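Local coordinates for sylvaticin (Pythium sylvaticum, PDB 2POS), which is an alpha-elicitin-like protein secreted by an oomycete and, as in related elicitins, probably binds sterols or other lipids in a hydrophobic cavity, at residues M50-K64 with V82-F94. Sequence-based numbering, arbitrary orientation.
Sequences MCGTAECFTLIDAIK and VKKLVTEFEPSCF
Phe89 reaches from helix 82-92 as a knob into a hole formed by Met50, Cys51, Phe57 and Ile60. A first torsion near 180° (chi1 174°) turns the ring away from its own backbone N and out between Ile60 CG1, which makes a CH-pi contact over one face 3.9 Å from the centroid, and Cys93 SG, offset over the opposite face. A flat ring suits this slot. Its CE2 edge points at the face of Phe57 in a T-shaped pair, centroids 5.1 Å apart and planes at 65°, while the flexible thioether of Met50, bent at its last torsion, lays CE 3.6 Å from Phe89 CE1. Cys93 SG also lies obliquely near the Phe57 ring.

Beyond the Phe89 ring, beta-branched Ile60, Ile63, Val82 and Val86 fill the space between the helices. Ile60 CD1 meets Val86 CG1, and Ile63 CG2 presses on Val86 CG1 at 3.5 Å, a tight contact, and touches Val82 CG1 at 3.6 Å.

On the exposed side of the pair, the extended Lys64 runs alongside Val86 in the opposite direction, packing CG on Val86 CG2. Its NZ stops 4.0 Å from Glu90 OE1, beyond a salt bridge; two waters each link it to Glu90 OE1 and Asp61 OD1, probably easing the repulsion between these carboxylates. A third water joins NZ, Val86 O and Glu90 N, replacing a helical bond. A fourth joins NZ to Thr87 O, which Pro91, lacking an N-H, leaves without its helical donor at the kink.

Cys51-Cys93 (SG to SG 2.0 Å) staples one end of this roughly antiparallel helix pair, whose N-to-C directions differ by 142°; nearby Cys56-Cys27 binds helix 54-64 to helix 22-31, as befits the disulfide-braced, mainly helical elicitin fold.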
loop_
_atom_site.group_PDB
_atom_site.type_symbol
_atom_site.label_atom_id
_atom_site.label_comp_id
_atom_site.label_asym_id
_atom_site.label_seq_id
_atom_site.Cartn_x
_atom_site.Cartn_y
_atom_site.Cartn_z
ATOM N N MET A 50 -0.558 11.056 -4.831
ATOM C CA MET A 50 0.307 10.473 -3.800
ATOM C C MET A 50 1.725 11.021 -3.882
ATOM O O MET A 50 2.328 11.359 -2.861
ATOM C CB MET A 50 0.355 8.951 -3.941
ATOM C CG MET A 50 -0.924 8.253 -3.545
ATOM S SD MET A 50 -0.858 6.489 -3.897
ATOM C CE MET A 50 0.191 5.924 -2.561
ATOM N N CYS A 51 2.247 11.113 -5.106
ATOM C CA CYS A 51 3.620 11.556 -5.333
ATOM C C CYS A 51 3.868 13.011 -4.924
ATOM O O CYS A 51 5.011 13.405 -4.729
ATOM C CB CYS A 51 4.028 11.315 -6.790
ATOM S SG CYS A 51 4.134 9.547 -7.194
ATOM N N GLY A 52 2.798 13.794 -4.800
ATOM C CA GLY A 52 2.903 15.167 -4.308
ATOM C C GLY A 52 2.480 15.360 -2.859
ATOM O O GLY A 52 2.305 16.494 -2.402
ATOM N N THR A 53 2.324 14.255 -2.131
ATOM C CA THR A 53 1.868 14.286 -0.741
ATOM C C THR A 53 2.944 13.661 0.146
ATOM O O THR A 53 3.198 12.453 0.070
ATOM C CB THR A 53 0.516 13.544 -0.588
ATOM O OG1 THR A 53 -0.445 14.097 -1.500
ATOM C CG2 THR A 53 -0.029 13.639 0.844
ATOM N N ALA A 54 3.595 14.485 0.965
ATOM C CA ALA A 54 4.674 14.006 1.832
ATOM C C ALA A 54 4.238 12.804 2.662
ATOM O O ALA A 54 5.000 11.853 2.841
ATOM C CB ALA A 54 5.179 15.121 2.747
ATOM N N GLU A 55 3.003 12.854 3.152
ATOM C CA GLU A 55 2.475 11.809 4.030
ATOM C C GLU A 55 2.343 10.455 3.340
ATOM O O GLU A 55 2.395 9.414 4.000
ATOM C CB GLU A 55 1.140 12.237 4.627
ATOM C CG GLU A 55 1.279 13.350 5.672
ATOM C CD GLU A 55 1.254 14.761 5.091
ATOM O OE1 GLU A 55 1.231 14.943 3.848
ATOM O OE2 GLU A 55 1.252 15.709 5.904
ATOM N N CYS A 56 2.169 10.465 2.019
ATOM C CA CYS A 56 2.163 9.205 1.266
ATOM C C CYS A 56 3.529 8.524 1.289
ATOM O O CYS A 56 3.616 7.308 1.417
ATOM C CB CYS A 56 1.662 9.412 -0.160
ATOM S SG CYS A 56 -0.094 9.786 -0.231
ATOM N N PHE A 57 4.598 9.309 1.209
ATOM C CA PHE A 57 5.952 8.764 1.368
ATOM C C PHE A 57 6.158 8.219 2.779
ATOM O O PHE A 57 6.747 7.155 2.961
ATOM C CB PHE A 57 7.007 9.818 1.031
ATOM C CG PHE A 57 7.031 10.192 -0.423
ATOM C CD1 PHE A 57 6.139 11.135 -0.927
ATOM C CD2 PHE A 57 7.937 9.590 -1.293
ATOM C CE1 PHE A 57 6.146 11.478 -2.278
ATOM C CE2 PHE A 57 7.956 9.937 -2.649
ATOM C CZ PHE A 57 7.062 10.877 -3.136
ATOM N N THR A 58 5.665 8.956 3.774
ATOM C CA THR A 58 5.703 8.503 5.161
ATOM C C THR A 58 4.941 7.190 5.318
ATOM O O THR A 58 5.433 6.248 5.957
ATOM C CB THR A 58 5.126 9.577 6.112
ATOM O OG1 THR A 58 5.852 10.800 5.917
ATOM C CG2 THR A 58 5.243 9.144 7.581
ATOM N N LEU A 59 3.752 7.127 4.730
ATOM C CA LEU A 59 2.942 5.922 4.793
ATOM C C LEU A 59 3.663 4.740 4.154
ATOM O O LEU A 59 3.730 3.658 4.739
ATOM C CB LEU A 59 1.585 6.135 4.113
ATOM C CG LEU A 59 0.716 4.880 4.008
ATOM C CD1 LEU A 59 0.386 4.303 5.381
ATOM C CD2 LEU A 59 -0.564 5.183 3.232
ATOM N N ILE A 60 4.192 4.944 2.950
ATOM C CA ILE A 60 4.892 3.875 2.243
ATOM C C ILE A 60 6.088 3.349 3.040
ATOM O O ILE A 60 6.292 2.136 3.132
ATOM C CB ILE A 60 5.269 4.312 0.791
ATOM C CG1 ILE A 60 3.997 4.422 -0.073
ATOM C CG2 ILE A 60 6.353 3.397 0.184
ATOM C CD1 ILE A 60 3.273 3.120 -0.412
ATOM N N ASP A 61 6.842 4.254 3.662
ATOM C CA ASP A 61 7.947 3.842 4.524
ATOM C C ASP A 61 7.448 3.067 5.749
ATOM O O ASP A 61 8.092 2.106 6.185
ATOM C CB ASP A 61 8.803 5.047 4.939
ATOM C CG ASP A 61 9.612 5.619 3.784
ATOM O OD1 ASP A 61 9.661 4.990 2.706
ATOM O OD2 ASP A 61 10.200 6.706 3.951
ATOM N N ALA A 62 6.302 3.476 6.296
ATOM C CA ALA A 62 5.697 2.774 7.434
ATOM C C ALA A 62 5.248 1.354 7.057
ATOM O O ALA A 62 5.340 0.432 7.874
ATOM C CB ALA A 62 4.536 3.575 8.005
ATOM N N ILE A 63 4.781 1.176 5.821
ATOM C CA ILE A 63 4.433 -0.162 5.329
ATOM C C ILE A 63 5.692 -1.009 5.133
ATOM O O ILE A 63 5.714 -2.192 5.489
ATOM C CB ILE A 63 3.574 -0.120 4.029
ATOM C CG1 ILE A 63 2.284 0.668 4.282
ATOM C CG2 ILE A 63 3.219 -1.536 3.583
ATOM C CD1 ILE A 63 1.544 1.150 3.022
ATOM N N LYS A 64 6.740 -0.411 4.574
ATOM C CA LYS A 64 8.009 -1.118 4.428
ATOM C C LYS A 64 8.479 -1.683 5.766
ATOM O O LYS A 64 8.959 -2.814 5.832
ATOM C CB LYS A 64 9.086 -0.203 3.857
ATOM C CG LYS A 64 8.975 0.031 2.381
ATOM C CD LYS A 64 10.107 0.926 1.920
ATOM C CE LYS A 64 10.031 1.155 0.434
ATOM N NZ LYS A 64 11.073 2.120 0.005
ATOM N N VAL A 82 1.735 -6.297 -1.811
ATOM C CA VAL A 82 2.059 -5.119 -0.998
ATOM C C VAL A 82 3.553 -4.782 -1.034
ATOM O O VAL A 82 3.923 -3.609 -1.039
ATOM C CB VAL A 82 1.580 -5.270 0.478
ATOM C CG1 VAL A 82 2.025 -4.067 1.309
ATOM C CG2 VAL A 82 0.074 -5.413 0.533
ATOM N N LYS A 83 4.411 -5.797 -1.060
ATOM C CA LYS A 83 5.852 -5.555 -1.135
ATOM C C LYS A 83 6.223 -4.889 -2.465
ATOM O O LYS A 83 7.029 -3.956 -2.501
ATOM C CB LYS A 83 6.645 -6.843 -0.919
ATOM C CG LYS A 83 8.120 -6.600 -0.640
ATOM C CD LYS A 83 8.865 -7.900 -0.387
ATOM C CE LYS A 83 10.340 -7.625 -0.182
ATOM N NZ LYS A 83 11.105 -8.902 -0.042
ATOM N N LYS A 84 5.623 -5.362 -3.556
ATOM C CA LYS A 84 5.795 -4.720 -4.860
ATOM C C LYS A 84 5.367 -3.258 -4.791
ATOM O O LYS A 84 6.116 -2.363 -5.188
ATOM C CB LYS A 84 4.980 -5.457 -5.911
ATOM C CG LYS A 84 5.023 -4.831 -7.302
ATOM C CD LYS A 84 4.210 -5.698 -8.240
ATOM C CE LYS A 84 4.291 -5.219 -9.665
ATOM N NZ LYS A 84 3.429 -6.090 -10.500
ATOM N N LEU A 85 4.165 -3.029 -4.266
ATOM C CA LEU A 85 3.610 -1.686 -4.172
ATOM C C LEU A 85 4.592 -0.739 -3.507
ATOM O O LEU A 85 4.921 0.328 -4.053
ATOM C CB LEU A 85 2.295 -1.725 -3.377
ATOM C CG LEU A 85 1.763 -0.383 -2.849
ATOM C CD1 LEU A 85 1.210 0.417 -3.996
ATOM C CD2 LEU A 85 0.708 -0.601 -1.757
ATOM N N VAL A 86 5.075 -1.127 -2.334
ATOM C CA VAL A 86 5.862 -0.189 -1.530
ATOM C C VAL A 86 7.284 -0.033 -2.051
ATOM O O VAL A 86 7.878 1.026 -1.899
ATOM C CB VAL A 86 5.839 -0.507 -0.003
ATOM C CG1 VAL A 86 4.418 -0.465 0.511
ATOM C CG2 VAL A 86 6.501 -1.850 0.310
ATOM N N THR A 87 7.822 -1.083 -2.674
ATOM C CA THR A 87 9.190 -1.041 -3.183
ATOM C C THR A 87 9.249 -0.187 -4.447
ATOM O O THR A 87 10.190 0.587 -4.638
ATOM C CB THR A 87 9.726 -2.454 -3.453
ATOM O OG1 THR A 87 9.650 -3.227 -2.249
ATOM C CG2 THR A 87 11.175 -2.406 -3.912
ATOM N N GLU A 88 8.224 -0.308 -5.286
ATOM C CA GLU A 88 8.188 0.412 -6.554
ATOM C C GLU A 88 7.648 1.835 -6.457
ATOM O O GLU A 88 7.764 2.604 -7.418
ATOM C CB GLU A 88 7.407 -0.386 -7.598
ATOM C CG GLU A 88 8.120 -1.674 -8.007
ATOM C CD GLU A 88 7.503 -2.357 -9.206
ATOM O OE1 GLU A 88 6.307 -2.122 -9.496
ATOM O OE2 GLU A 88 8.231 -3.142 -9.860
ATOM N N PHE A 89 7.069 2.194 -5.308
ATOM C CA PHE A 89 6.400 3.486 -5.174
ATOM C C PHE A 89 7.299 4.686 -5.488
ATOM O O PHE A 89 6.980 5.482 -6.373
ATOM C CB PHE A 89 5.746 3.650 -3.791
ATOM C CG PHE A 89 5.162 5.021 -3.572
ATOM C CD1 PHE A 89 3.976 5.394 -4.194
ATOM C CD2 PHE A 89 5.833 5.954 -2.785
ATOM C CE1 PHE A 89 3.450 6.673 -4.011
ATOM C CE2 PHE A 89 5.315 7.231 -2.603
ATOM C CZ PHE A 89 4.124 7.586 -3.220
ATOM N N GLU A 90 8.413 4.826 -4.777
ATOM C CA GLU A 90 9.249 6.025 -4.949
ATOM C C GLU A 90 9.716 6.224 -6.404
ATOM O O GLU A 90 9.513 7.305 -6.966
ATOM C CB GLU A 90 10.434 6.028 -3.986
ATOM C CG GLU A 90 10.115 6.468 -2.578
ATOM C CD GLU A 90 11.377 6.807 -1.800
ATOM O OE1 GLU A 90 11.825 5.965 -0.997
ATOM O OE2 GLU A 90 11.941 7.903 -2.019
ATOM N N PRO A 91 10.327 5.188 -7.027
ATOM C CA PRO A 91 10.705 5.358 -8.438
ATOM C C PRO A 91 9.527 5.617 -9.386
ATOM O O PRO A 91 9.725 6.202 -10.449
ATOM C CB PRO A 91 11.390 4.030 -8.806
ATOM C CG PRO A 91 11.665 3.346 -7.532
ATOM C CD PRO A 91 10.733 3.875 -6.495
ATOM N N SER A 92 8.320 5.195 -9.010
ATOM C CA SER A 92 7.146 5.372 -9.877
ATOM C C SER A 92 6.737 6.845 -9.958
ATOM O O SER A 92 5.982 7.233 -10.852
ATOM C CB SER A 92 5.969 4.507 -9.419
ATOM O OG SER A 92 5.261 5.089 -8.332
ATOM N N CYS A 93 7.258 7.656 -9.040
ATOM C CA CYS A 93 6.879 9.068 -8.944
ATOM C C CYS A 93 7.598 9.984 -9.923
ATOM O O CYS A 93 7.196 11.134 -10.119
ATOM C CB CYS A 93 7.093 9.577 -7.522
ATOM S SG CYS A 93 5.880 8.948 -6.367
ATOM N N PHE A 94 8.669 9.495 -10.538
ATOM C CA PHE A 94 9.451 10.351 -11.424
ATOM C C PHE A 94 10.032 9.563 -12.580
ATOM O O PHE A 94 10.047 10.047 -13.717
ATOM C CB PHE A 94 10.544 11.089 -10.648
ATOM C CG PHE A 94 11.589 10.188 -10.054
ATOM C CD1 PHE A 94 11.412 9.629 -8.794
ATOM C CD2 PHE A 94 12.761 9.902 -10.761
ATOM C CE1 PHE A 94 12.385 8.783 -8.243
ATOM C CE2 PHE A 94 13.737 9.067 -10.218
ATOM C CZ PHE A 94 13.550 8.501 -8.962
ATOM O OXT PHE A 94 10.478 8.426 -12.404
HETATM O O HOH W 1 11.773 4.429 1.473
HETATM O O HOH W 2 9.609 4.508 0.042
HETATM O O HOH W 3 9.451 3.116 -2.585
HETATM O O HOH W 4 11.974 1.888 -2.759
#